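PDB 3VTH: hydrogenase maturation factor from Thermoanaerobacter tengcongensis, which probably transfers the carbamoyl group of carbamoyl phosphate, at the expense of ATP, to the C-terminal cysteine of HypE during [NiFe]-hydrogenase maturation. Local coordinates for residues S333-C338 against N432-N437; Y409-C414 against G428-E433; L403-F408 against Y465-Y470. All blocks are in the same frame, centred on the assembly; numbering follows the deposited sequence.

Contact 1: residues S333-C338 against N432-N437. With APC (diphosphomethylphosphonic acid adenosyl ester), chain F.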
loop_
_atom_site.group_PDB
_atom_site.type_symbol
_atom_site.label_atom_id
_atom_site.label_comp_id
_atom_site.label_asym_id
_atom_site.label_seq_id
_atom_site.Cartn_x
_atom_site.Cartn_y
_atom_site.Cartn_z
ATOM N N SER A 333 -6.678 -18.392 -3.956
ATOM C CA SER A 333 -5.320 -17.996 -3.621
ATOM C C SER A 333 -4.539 -17.643 -4.897
ATOM O O SER A 333 -4.604 -18.374 -5.884
ATOM C CB SER A 333 -4.611 -19.118 -2.851
ATOM O OG SER A 333 -3.519 -18.589 -2.112
ATOM N N GLU A 334 -3.866 -16.490 -4.867
ATOM C CA GLU A 334 -2.894 -16.038 -5.894
ATOM C C GLU A 334 -3.464 -15.396 -7.169
ATOM O O GLU A 334 -2.705 -14.954 -8.033
ATOM C CB GLU A 334 -1.868 -17.131 -6.242
ATOM C CG GLU A 334 -1.000 -17.563 -5.061
ATOM C CD GLU A 334 -0.182 -18.802 -5.354
ATOM O OE1 GLU A 334 0.204 -19.491 -4.387
ATOM O OE2 GLU A 334 0.073 -19.101 -6.546
ATOM N N GLU A 335 -4.789 -15.327 -7.270
ATOM C CA GLU A 335 -5.454 -14.647 -8.376
ATOM C C GLU A 335 -5.958 -13.264 -7.933
ATOM O O GLU A 335 -6.238 -13.062 -6.763
ATOM C CB GLU A 335 -6.617 -15.506 -8.903
ATOM C CG GLU A 335 -6.158 -16.794 -9.592
ATOM C CD GLU A 335 -7.300 -17.617 -10.194
ATOM O OE1 GLU A 335 -8.426 -17.088 -10.411
ATOM O OE2 GLU A 335 -7.062 -18.810 -10.458
ATOM N N PRO A 336 -6.080 -12.313 -8.874
ATOM C CA PRO A 336 -6.597 -10.978 -8.509
ATOM C C PRO A 336 -8.003 -11.033 -7.879
ATOM O O PRO A 336 -8.830 -11.858 -8.280
ATOM C CB PRO A 336 -6.681 -10.242 -9.852
ATOM C CG PRO A 336 -5.829 -11.039 -10.815
ATOM C CD PRO A 336 -5.827 -12.454 -10.325
ATOM N N ILE A 337 -8.253 -10.160 -6.907
ATOM C CA ILE A 337 -9.581 -9.972 -6.312
ATOM C C ILE A 337 -10.688 -9.849 -7.382
ATOM O O ILE A 337 -10.522 -9.131 -8.376
ATOM C CB ILE A 337 -9.563 -8.731 -5.349
ATOM C CG1 ILE A 337 -10.863 -8.605 -4.547
ATOM C CG2 ILE A 337 -9.212 -7.392 -6.108
ATOM C CD1 ILE A 337 -10.785 -7.472 -3.462
ATOM N N CYS A 338 -11.786 -10.588 -7.200
ATOM C CA CYS A 338 -12.938 -10.520 -8.102
ATOM C C CYS A 338 -13.596 -9.157 -7.990
ATOM O O CYS A 338 -13.709 -8.624 -6.895
ATOM C CB CYS A 338 -13.987 -11.576 -7.738
ATOM S SG CYS A 338 -13.489 -13.250 -8.102
ATOM N N ASN A 432 1.926 -15.413 -12.288
ATOM C CA ASN A 432 1.086 -16.230 -13.152
ATOM C C ASN A 432 0.371 -15.367 -14.173
ATOM O O ASN A 432 0.383 -14.129 -14.077
ATOM C CB ASN A 432 0.068 -17.014 -12.312
ATOM C CG ASN A 432 -0.734 -16.109 -11.382
ATOM O OD1 ASN A 432 -0.353 -15.887 -10.238
ATOM N ND2 ASN A 432 -1.826 -15.567 -11.883
ATOM N N GLU A 433 -0.263 -16.044 -15.124
ATOM C CA GLU A 433 -0.912 -15.443 -16.272
ATOM C C GLU A 433 -2.062 -14.500 -15.889
ATOM O O GLU A 433 -2.253 -13.464 -16.522
ATOM C CB GLU A 433 -1.441 -16.555 -17.181
ATOM C CG GLU A 433 -1.701 -16.136 -18.617
ATOM C CD GLU A 433 -2.138 -17.300 -19.496
ATOM O OE1 GLU A 433 -1.805 -18.461 -19.173
ATOM O OE2 GLU A 433 -2.819 -17.051 -20.515
ATOM N N LYS A 434 -2.819 -14.870 -14.856
ATOM C CA LYS A 434 -3.983 -14.089 -14.438
ATOM C C LYS A 434 -3.548 -12.788 -13.774
ATOM O O LYS A 434 -4.133 -11.748 -14.010
ATOM C CB LYS A 434 -4.859 -14.896 -13.484
ATOM C CG LYS A 434 -5.824 -15.814 -14.180
ATOM C CD LYS A 434 -6.308 -16.865 -13.219
ATOM C CE LYS A 434 -5.672 -18.213 -13.497
ATOM N NZ LYS A 434 -6.396 -18.876 -14.617
ATOM N N ALA A 435 -2.502 -12.868 -12.960
ATOM C CA ALA A 435 -1.914 -11.691 -12.341
ATOM C C ALA A 435 -1.329 -10.776 -13.420
ATOM O O ALA A 435 -1.522 -9.556 -13.383
ATOM C CB ALA A 435 -0.854 -12.099 -11.353
ATOM N N PHE A 436 -0.642 -11.374 -14.388
ATOM C CA PHE A 436 -0.037 -10.618 -15.474
ATOM C C PHE A 436 -1.067 -9.920 -16.352
ATOM O O PHE A 436 -0.889 -8.750 -16.698
ATOM C CB PHE A 436 0.876 -11.504 -16.328
ATOM C CG PHE A 436 1.699 -10.734 -17.326
ATOM C CD1 PHE A 436 1.402 -10.794 -18.682
ATOM C CD2 PHE A 436 2.765 -9.935 -16.901
ATOM C CE1 PHE A 436 2.164 -10.074 -19.616
ATOM C CE2 PHE A 436 3.528 -9.208 -17.821
ATOM C CZ PHE A 436 3.236 -9.285 -19.174
ATOM N N ASN A 437 -2.143 -10.627 -16.710
ATOM C CA ASN A 437 -3.217 -10.023 -17.517
ATOM C C ASN A 437 -3.816 -8.793 -16.839
ATOM O O ASN A 437 -4.075 -7.779 -17.489
ATOM C CB ASN A 437 -4.334 -11.029 -17.827
ATOM C CG ASN A 437 -3.907 -12.100 -18.803
ATOM O OD1 ASN A 437 -4.590 -13.118 -18.950
ATOM N ND2 ASN A 437 -2.781 -11.887 -19.482
HETATM P PG APC F . -4.335 -14.132 -1.644
HETATM O O1G APC F . -5.608 -13.327 -1.660
HETATM O O2G APC F . -4.399 -15.290 -0.678
HETATM O O3G APC F . -3.831 -14.532 -3.001
HETATM P PB APC F . -3.235 -11.958 -0.103
HETATM O O1B APC F . -3.852 -10.853 -0.902
HETATM O O2B APC F . -1.826 -11.688 0.386
HETATM O O3B APC F . -3.119 -13.230 -1.081
HETATM P PA APC F . -5.559 -11.261 1.896
HETATM O O1A APC F . -6.187 -11.876 3.125
HETATM O O2A APC F . -6.512 -10.827 0.843
HETATM C C3A APC F . -4.318 -12.461 1.276
HETATM O "O5'" APC F . -4.729 -9.932 2.278
HETATM C "C5'" APC F . -4.485 -9.502 3.613
HETATM C "C4'" APC F . -3.032 -9.044 3.711
HETATM O "O4'" APC F . -2.858 -8.502 5.026
HETATM C "C3'" APC F . -2.077 -10.231 3.569
HETATM O "O3'" APC F . -0.925 -9.898 2.774
HETATM C "C2'" APC F . -1.620 -10.489 4.990
HETATM O "O2'" APC F . -0.347 -11.160 5.052
HETATM C "C1'" APC F . -1.700 -9.096 5.613
HETATM N N9 APC F . -1.864 -9.295 7.048
HETATM C C8 APC F . -2.987 -9.680 7.712
HETATM N N7 APC F . -2.720 -9.803 9.036
HETATM C C5 APC F . -1.417 -9.500 9.215
HETATM C C6 APC F . -0.474 -9.435 10.354
HETATM N N6 APC F . -0.882 -9.715 11.609
HETATM N N1 APC F . 0.805 -9.081 10.098
HETATM C C2 APC F . 1.237 -8.778 8.857
HETATM N N3 APC F . 0.454 -8.818 7.766
HETATM C C4 APC F . -0.857 -9.165 7.897
#

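Contact 2: residues Y409-C414 against G428-E433. With AP2 (phosphomethylphosphonic acid adenosyl ester), chain H.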
loop_
_atom_site.group_PDB
_atom_site.type_symbol
_atom_site.label_atom_id
_atom_site.label_comp_id
_atom_site.label_asym_id
_atom_site.label_seq_id
_atom_site.Cartn_x
_atom_site.Cartn_y
_atom_site.Cartn_z
ATOM N N TYR A 409 7.508 -9.593 -6.621
ATOM C CA TYR A 409 6.644 -9.646 -5.439
ATOM C C TYR A 409 5.915 -8.334 -5.242
ATOM O O TYR A 409 6.498 -7.259 -5.447
ATOM C CB TYR A 409 7.458 -9.900 -4.170
ATOM C CG TYR A 409 8.105 -11.260 -4.102
ATOM C CD1 TYR A 409 7.344 -12.405 -3.854
ATOM C CD2 TYR A 409 9.483 -11.399 -4.273
ATOM C CE1 TYR A 409 7.945 -13.678 -3.776
ATOM C CE2 TYR A 409 10.100 -12.662 -4.191
ATOM C CZ TYR A 409 9.322 -13.788 -3.943
ATOM O OH TYR A 409 9.930 -15.022 -3.871
ATOM N N LYS A 410 4.655 -8.420 -4.824
ATOM C CA LYS A 410 3.913 -7.246 -4.379
ATOM C C LYS A 410 3.980 -6.126 -5.424
ATOM O O LYS A 410 4.172 -4.947 -5.101
ATOM C CB LYS A 410 4.484 -6.754 -3.042
ATOM C CG LYS A 410 4.316 -7.749 -1.856
ATOM C CD LYS A 410 5.109 -7.238 -0.643
ATOM C CE LYS A 410 4.905 -8.079 0.641
ATOM N NZ LYS A 410 5.250 -9.547 0.485
ATOM N N ASN A 411 3.838 -6.502 -6.682
ATOM C CA ASN A 411 4.117 -5.551 -7.744
ATOM C C ASN A 411 3.258 -4.280 -7.697
ATOM O O ASN A 411 2.063 -4.339 -7.412
ATOM C CB ASN A 411 4.006 -6.231 -9.103
ATOM C CG ASN A 411 4.177 -5.243 -10.259
ATOM O OD1 ASN A 411 5.266 -5.107 -10.840
ATOM N ND2 ASN A 411 3.118 -4.541 -10.572
ATOM N N THR A 412 3.898 -3.135 -7.962
ATOM C CA THR A 412 3.209 -1.954 -8.441
ATOM C C THR A 412 4.025 -1.458 -9.638
ATOM O O THR A 412 5.210 -1.785 -9.767
ATOM C CB THR A 412 3.182 -0.822 -7.393
ATOM O OG1 THR A 412 4.530 -0.502 -7.020
ATOM C CG2 THR A 412 2.359 -1.226 -6.139
ATOM N N PHE A 413 3.382 -0.660 -10.486
ATOM C CA PHE A 413 4.069 0.101 -11.517
ATOM C C PHE A 413 3.903 1.581 -11.192
ATOM O O PHE A 413 3.079 1.937 -10.354
ATOM C CB PHE A 413 3.518 -0.242 -12.916
ATOM C CG PHE A 413 2.044 0.035 -13.082
ATOM C CD1 PHE A 413 1.593 1.314 -13.397
ATOM C CD2 PHE A 413 1.109 -0.991 -12.937
ATOM C CE1 PHE A 413 0.208 1.585 -13.565
ATOM C CE2 PHE A 413 -0.273 -0.741 -13.106
ATOM C CZ PHE A 413 -0.720 0.540 -13.420
ATOM N N CYS A 414 4.721 2.439 -11.805
ATOM C CA CYS A 414 4.645 3.879 -11.548
ATOM C C CYS A 414 4.802 4.642 -12.859
ATOM O O CYS A 414 5.645 4.276 -13.673
ATOM C CB CYS A 414 5.723 4.288 -10.528
ATOM S SG CYS A 414 5.756 6.039 -10.090
ATOM N N GLY A 428 -0.003 -7.189 -7.064
ATOM C CA GLY A 428 0.182 -8.539 -6.488
ATOM C C GLY A 428 1.456 -9.180 -7.028
ATOM O O GLY A 428 2.169 -8.575 -7.816
ATOM N N ASP A 429 1.742 -10.406 -6.601
ATOM C CA ASP A 429 2.914 -11.142 -7.083
ATOM C C ASP A 429 2.718 -11.459 -8.566
ATOM O O ASP A 429 1.747 -12.108 -8.926
ATOM C CB ASP A 429 3.083 -12.450 -6.276
ATOM C CG ASP A 429 3.433 -12.200 -4.810
ATOM O OD1 ASP A 429 3.689 -11.035 -4.398
ATOM O OD2 ASP A 429 3.466 -13.189 -4.046
ATOM N N LEU A 430 3.620 -10.988 -9.432
ATOM C CA LEU A 430 3.482 -11.245 -10.867
ATOM C C LEU A 430 4.007 -12.623 -11.214
ATOM O O LEU A 430 5.055 -12.752 -11.824
ATOM C CB LEU A 430 4.210 -10.195 -11.702
ATOM C CG LEU A 430 3.593 -8.812 -11.741
ATOM C CD1 LEU A 430 4.113 -8.057 -12.966
ATOM C CD2 LEU A 430 2.064 -8.922 -11.797
ATOM N N ASP A 431 3.231 -13.631 -10.854
ATOM C CA ASP A 431 3.696 -15.001 -10.685
ATOM C C ASP A 431 2.971 -15.926 -11.654
ATOM O O ASP A 431 3.339 -17.083 -11.813
ATOM C CB ASP A 431 3.344 -15.423 -9.256
ATOM C CG ASP A 431 4.279 -16.468 -8.695
ATOM O OD1 ASP A 431 3.976 -16.976 -7.585
ATOM O OD2 ASP A 431 5.303 -16.795 -9.340
ATOM N N ASN A 432 1.926 -15.413 -12.288
ATOM C CA ASN A 432 1.086 -16.230 -13.152
ATOM C C ASN A 432 0.371 -15.367 -14.173
ATOM O O ASN A 432 0.383 -14.129 -14.077
ATOM C CB ASN A 432 0.068 -17.014 -12.312
ATOM C CG ASN A 432 -0.734 -16.109 -11.382
ATOM O OD1 ASN A 432 -0.353 -15.887 -10.238
ATOM N ND2 ASN A 432 -1.826 -15.567 -11.883
ATOM N N GLU A 433 -0.263 -16.044 -15.124
ATOM C CA GLU A 433 -0.912 -15.443 -16.272
ATOM C C GLU A 433 -2.062 -14.500 -15.889
ATOM O O GLU A 433 -2.253 -13.464 -16.522
ATOM C CB GLU A 433 -1.441 -16.555 -17.181
ATOM C CG GLU A 433 -1.701 -16.136 -18.617
ATOM C CD GLU A 433 -2.138 -17.300 -19.496
ATOM O OE1 GLU A 433 -1.805 -18.461 -19.173
ATOM O OE2 GLU A 433 -2.819 -17.051 -20.515
HETATM P PB AP2 H . 12.665 -9.300 -2.504
HETATM O O1B AP2 H . 13.290 -9.987 -1.315
HETATM O O2B AP2 H . 13.310 -8.027 -2.956
HETATM O O3B AP2 H . 12.336 -10.273 -3.608
HETATM C C3A AP2 H . 11.040 -8.818 -1.860
HETATM P PA AP2 H . 11.070 -7.544 -0.564
HETATM O O1A AP2 H . 9.587 -7.217 -0.456
HETATM O O2A AP2 H . 12.067 -6.426 -0.751
HETATM O "O5'" AP2 H . 11.562 -8.328 0.764
HETATM C "C5'" AP2 H . 10.673 -9.282 1.333
HETATM C "C4'" AP2 H . 11.517 -10.094 2.289
HETATM O "O4'" AP2 H . 11.809 -9.315 3.449
HETATM C "C3'" AP2 H . 10.794 -11.321 2.808
HETATM O "O3'" AP2 H . 10.823 -12.377 1.842
HETATM C "C2'" AP2 H . 11.606 -11.600 4.056
HETATM O "O2'" AP2 H . 12.772 -12.320 3.638
HETATM C "C1'" AP2 H . 11.972 -10.200 4.566
HETATM N N9 AP2 H . 11.044 -9.886 5.691
HETATM C C8 AP2 H . 9.697 -9.734 5.639
HETATM N N7 AP2 H . 9.168 -9.507 6.872
HETATM C C5 AP2 H . 10.191 -9.508 7.748
HETATM C C6 AP2 H . 10.343 -9.333 9.215
HETATM N N6 AP2 H . 9.271 -9.092 10.011
HETATM N N1 AP2 H . 11.600 -9.427 9.730
HETATM C C2 AP2 H . 12.688 -9.645 8.959
HETATM N N3 AP2 H . 12.617 -9.826 7.622
HETATM C C4 AP2 H . 11.419 -9.769 6.976
HETATM O O HOH W 1 4.528 -11.225 -1.579
#

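Contact 3: residues L403-F408 against Y465-Y470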
loop_
_atom_site.group_PDB
_atom_site.type_symbol
_atom_site.label_atom_id
_atom_site.label_comp_id
_atom_site.label_asym_id
_atom_site.label_seq_id
_atom_site.Cartn_x
_atom_site.Cartn_y
_atom_site.Cartn_z
ATOM N N LEU A 403 7.452 5.145 -17.631
ATOM C CA LEU A 403 6.768 4.036 -16.987
ATOM C C LEU A 403 7.823 3.177 -16.284
ATOM O O LEU A 403 8.752 2.696 -16.914
ATOM C CB LEU A 403 5.999 3.205 -18.023
ATOM C CG LEU A 403 5.466 1.836 -17.572
ATOM C CD1 LEU A 403 4.360 1.977 -16.495
ATOM C CD2 LEU A 403 4.944 1.082 -18.788
ATOM N N ALA A 404 7.664 2.995 -14.978
ATOM C CA ALA A 404 8.494 2.077 -14.206
ATOM C C ALA A 404 7.655 0.844 -13.903
ATOM O O ALA A 404 6.577 0.957 -13.333
ATOM C CB ALA A 404 8.980 2.744 -12.928
ATOM N N VAL A 405 8.152 -0.325 -14.313
ATOM C CA VAL A 405 7.338 -1.531 -14.371
ATOM C C VAL A 405 7.272 -2.271 -13.046
ATOM O O VAL A 405 6.439 -3.170 -12.884
ATOM C CB VAL A 405 7.770 -2.494 -15.511
ATOM C CG1 VAL A 405 7.531 -1.842 -16.901
ATOM C CG2 VAL A 405 9.209 -2.975 -15.331
ATOM N N GLY A 406 8.144 -1.904 -12.108
ATOM C CA GLY A 406 8.150 -2.555 -10.784
ATOM C C GLY A 406 8.951 -3.844 -10.754
ATOM O O GLY A 406 9.799 -4.087 -11.629
ATOM N N GLY A 407 8.698 -4.672 -9.745
ATOM C CA GLY A 407 9.423 -5.930 -9.589
ATOM C C GLY A 407 8.519 -7.137 -9.804
ATOM O O GLY A 407 7.671 -7.144 -10.702
ATOM N N PHE A 408 8.701 -8.144 -8.963
ATOM C CA PHE A 408 7.964 -9.402 -9.030
ATOM C C PHE A 408 6.987 -9.506 -7.842
ATOM O O PHE A 408 5.772 -9.500 -8.047
ATOM C CB PHE A 408 8.945 -10.600 -9.122
ATOM C CG PHE A 408 8.383 -11.920 -8.616
ATOM C CD1 PHE A 408 9.085 -12.662 -7.675
ATOM C CD2 PHE A 408 7.157 -12.406 -9.061
ATOM C CE1 PHE A 408 8.587 -13.886 -7.191
ATOM C CE2 PHE A 408 6.649 -13.612 -8.583
ATOM C CZ PHE A 408 7.369 -14.361 -7.646
ATOM N N TYR A 465 11.874 -11.503 -14.381
ATOM C CA TYR A 465 10.597 -10.903 -13.947
ATOM C C TYR A 465 9.693 -10.737 -15.163
ATOM O O TYR A 465 10.141 -10.287 -16.211
ATOM C CB TYR A 465 10.814 -9.529 -13.319
ATOM C CG TYR A 465 11.524 -9.506 -11.978
ATOM C CD1 TYR A 465 11.856 -10.689 -11.285
ATOM C CD2 TYR A 465 11.829 -8.292 -11.388
ATOM C CE1 TYR A 465 12.506 -10.626 -10.011
ATOM C CE2 TYR A 465 12.462 -8.216 -10.164
ATOM C CZ TYR A 465 12.802 -9.380 -9.486
ATOM O OH TYR A 465 13.428 -9.209 -8.277
ATOM N N LEU A 466 8.423 -11.090 -15.026
ATOM C CA LEU A 466 7.453 -10.776 -16.083
ATOM C C LEU A 466 7.394 -9.278 -16.362
ATOM O O LEU A 466 7.150 -8.872 -17.503
ATOM C CB LEU A 466 6.059 -11.275 -15.725
ATOM C CG LEU A 466 5.862 -12.779 -15.534
ATOM C CD1 LEU A 466 4.392 -13.006 -15.150
ATOM C CD2 LEU A 466 6.190 -13.547 -16.808
ATOM N N SER A 467 7.615 -8.464 -15.325
ATOM C CA SER A 467 7.654 -7.011 -15.494
ATOM C C SER A 467 8.791 -6.574 -16.438
ATOM O O SER A 467 8.608 -5.689 -17.289
ATOM C CB SER A 467 7.757 -6.293 -14.138
ATOM O OG SER A 467 8.920 -6.682 -13.421
ATOM N N THR A 468 9.952 -7.198 -16.283
ATOM C CA THR A 468 11.094 -6.955 -17.174
ATOM C C THR A 468 10.775 -7.377 -18.614
ATOM O O THR A 468 11.008 -6.620 -19.558
ATOM C CB THR A 468 12.361 -7.692 -16.671
ATOM O OG1 THR A 468 12.699 -7.190 -15.376
ATOM C CG2 THR A 468 13.552 -7.490 -17.647
ATOM N N GLN A 469 10.219 -8.581 -18.766
ATOM C CA GLN A 469 9.783 -9.090 -20.073
ATOM C C GLN A 469 8.776 -8.142 -20.720
ATOM O O GLN A 469 8.820 -7.907 -21.926
ATOM C CB GLN A 469 9.232 -10.524 -19.947
ATOM C CG GLN A 469 10.335 -11.510 -19.481
ATOM C CD GLN A 469 9.828 -12.739 -18.714
ATOM O OE1 GLN A 469 8.658 -13.107 -18.788
ATOM N NE2 GLN A 469 10.734 -13.392 -17.989
ATOM N N TYR A 470 7.878 -7.586 -19.912
ATOM C CA TYR A 470 6.946 -6.591 -20.414
ATOM C C TYR A 470 7.686 -5.337 -20.893
ATOM O O TYR A 470 7.440 -4.876 -21.999
ATOM C CB TYR A 470 5.873 -6.243 -19.371
ATOM C CG TYR A 470 4.963 -5.093 -19.804
ATOM C CD1 TYR A 470 4.001 -5.263 -20.796
ATOM C CD2 TYR A 470 5.088 -3.835 -19.220
ATOM C CE1 TYR A 470 3.164 -4.189 -21.182
ATOM C CE2 TYR A 470 4.275 -2.780 -19.588
ATOM C CZ TYR A 470 3.319 -2.955 -20.552
ATOM O OH TYR A 470 2.548 -1.869 -20.889
HETATM O O HOH W 2 11.386 -5.168 -14.063
HETATM O O HOH W 3 7.440 -9.372 -12.551
#

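Contact 1: residues S333-C338 against N432-N437
K434 lays the methylene part of its chain across the end of E335, its CD 3.3 Å from the carboxylate carbon CD of E335. The pair sits at an interdomain seam: 333-338 is a loop of the Sua5/YciO/YrdC-type (telomere recombination) domain, while 432-437 is the N-terminal turn of helix 433-449 in the Kae1-like domain, with N432 at the N-cap position. E335 reaches across toward the lysine on an extended chain, whereas K434 is bent at chi3 (-106°), which brings CE within 3.4 Å of E335 OE2. NZ ends farther off, 4.2 Å from the same OE2, so the opposite charges are neighbours without forming a salt bridge. Next to them the ring of P336 presses on the helix backbone, CG lying 3.7 Å from K434 O and reaching on to CA of A435; the proline crosses the lysine side chain at about a right angle. The seam lies at the surface. Behind it, the same loop holds the nucleotide analogue APC: E334 takes up a positive phi (81°), and its backbone N donates to O3G of the terminal phosphate of APC at 2.7 Å, the N-H pointing almost straight at the oxygen (159°).

Contact 2: residues Y409-C414 against G428-E433
The Y409 ring and the D429 carboxylate stand almost perpendicular, their planes 84° apart, and the acid meets the ring at its edge, OD1 lying 3.9 Å from CD1 of Y409. Both belong to the Kae1-like domain of the actin-type ATPase superfamily, where 409-414 joins strands 402-404 and 414-417, a connection that in such folds commonly approaches the nucleotide phosphates. The other ortho edge of the same ring faces the nucleotide analogue AP2, with CD2 of Y409 3.1 Å from O3B of AP2. D429 has CG anti to its carbonyl carbon (chi1 -66°), which turns the carboxylate back over the start of 409-414. There OD1 accepts the backbone N of K410 at 2.8 Å, nearly in line with the C-O bond and with a straight N-H (164°). One residue on, N411 and G428 form a single antiparallel bridge, a hydrogen-bonded pair; N411 N reaches G428 O at 2.9 Å from well above the carbonyl plane. The backbone angles of G428 would drive a CB into the preceding carbonyl oxygen. N411 and L430 cross obliquely, CB of the asparagine 3.7 Å from CG of the leucine, and L430 centres an inverse gamma turn that leads to helix 433-449. The flank near K410 is completed by a water, which accepts from K410 NZ at 2.8 Å and donates to D429 OD1 at 2.9 Å.

Contact 3: residues L403-F408 against Y465-Y470
Y465 points its CB toward the glycine loop 405-408, and from there the ring runs along the loop. CG lies 4.0 Å from CB of F408, and CD1 and CE1 come closer: the F408 CB lies over this face in a CH-pi contact, 3.8 Å from the centroid. CD2 and CE2 approach CA of G407 obliquely, CD2 at 3.8 Å, and the tip OH heads for bound AP2. With an alanine here, F408 CB would probably lose its aromatic partner and H462 the ring it stacks on. S467 lies in the first turn of the helix: its OG, held between its backbone N and carbonyl carbon (chi1 59°), is 3.0 Å from G407 O and 3.3 Å from G406 O. A water donates to G407 O and accepts S467 N, each at 2.9 Å. Farther along the helix, V405 CG1 meets the edge of the Y470 ring in its plane, 3.9 Å from CD2, with L403 beside it. Helix 466-473, which joins parallel strands 456-460 and 478-481 in a beta-alpha-beta crossover, thus covers the end of strand 402-404, while Y470 also packs on I440 and I443 of helix 433-449.

Overall arrangement
The three contacts form a chain from one nucleotide site to the other. Contact 1 lies on APC; contacts 2 and 3, whose centres are about 8 Å apart, flank AP2 and the iron site. Contact 2 is about 9 Å from contact 1, centre to centre, and contacts 1 and 3 are about 16 Å apart. Direct joins tie them: A435 CB packs on D429 O at 3.6 Å, and L430 N probably bonds F408 O at 3.0 Å, as does A404 N with C414 O at 2.7 Å. Y409 and Y465 converge on the iron ligands, their side chains each about 4 Å from D734 and H483 respectively, whereas K410 comes about 6 Å from APC at the nearest atoms.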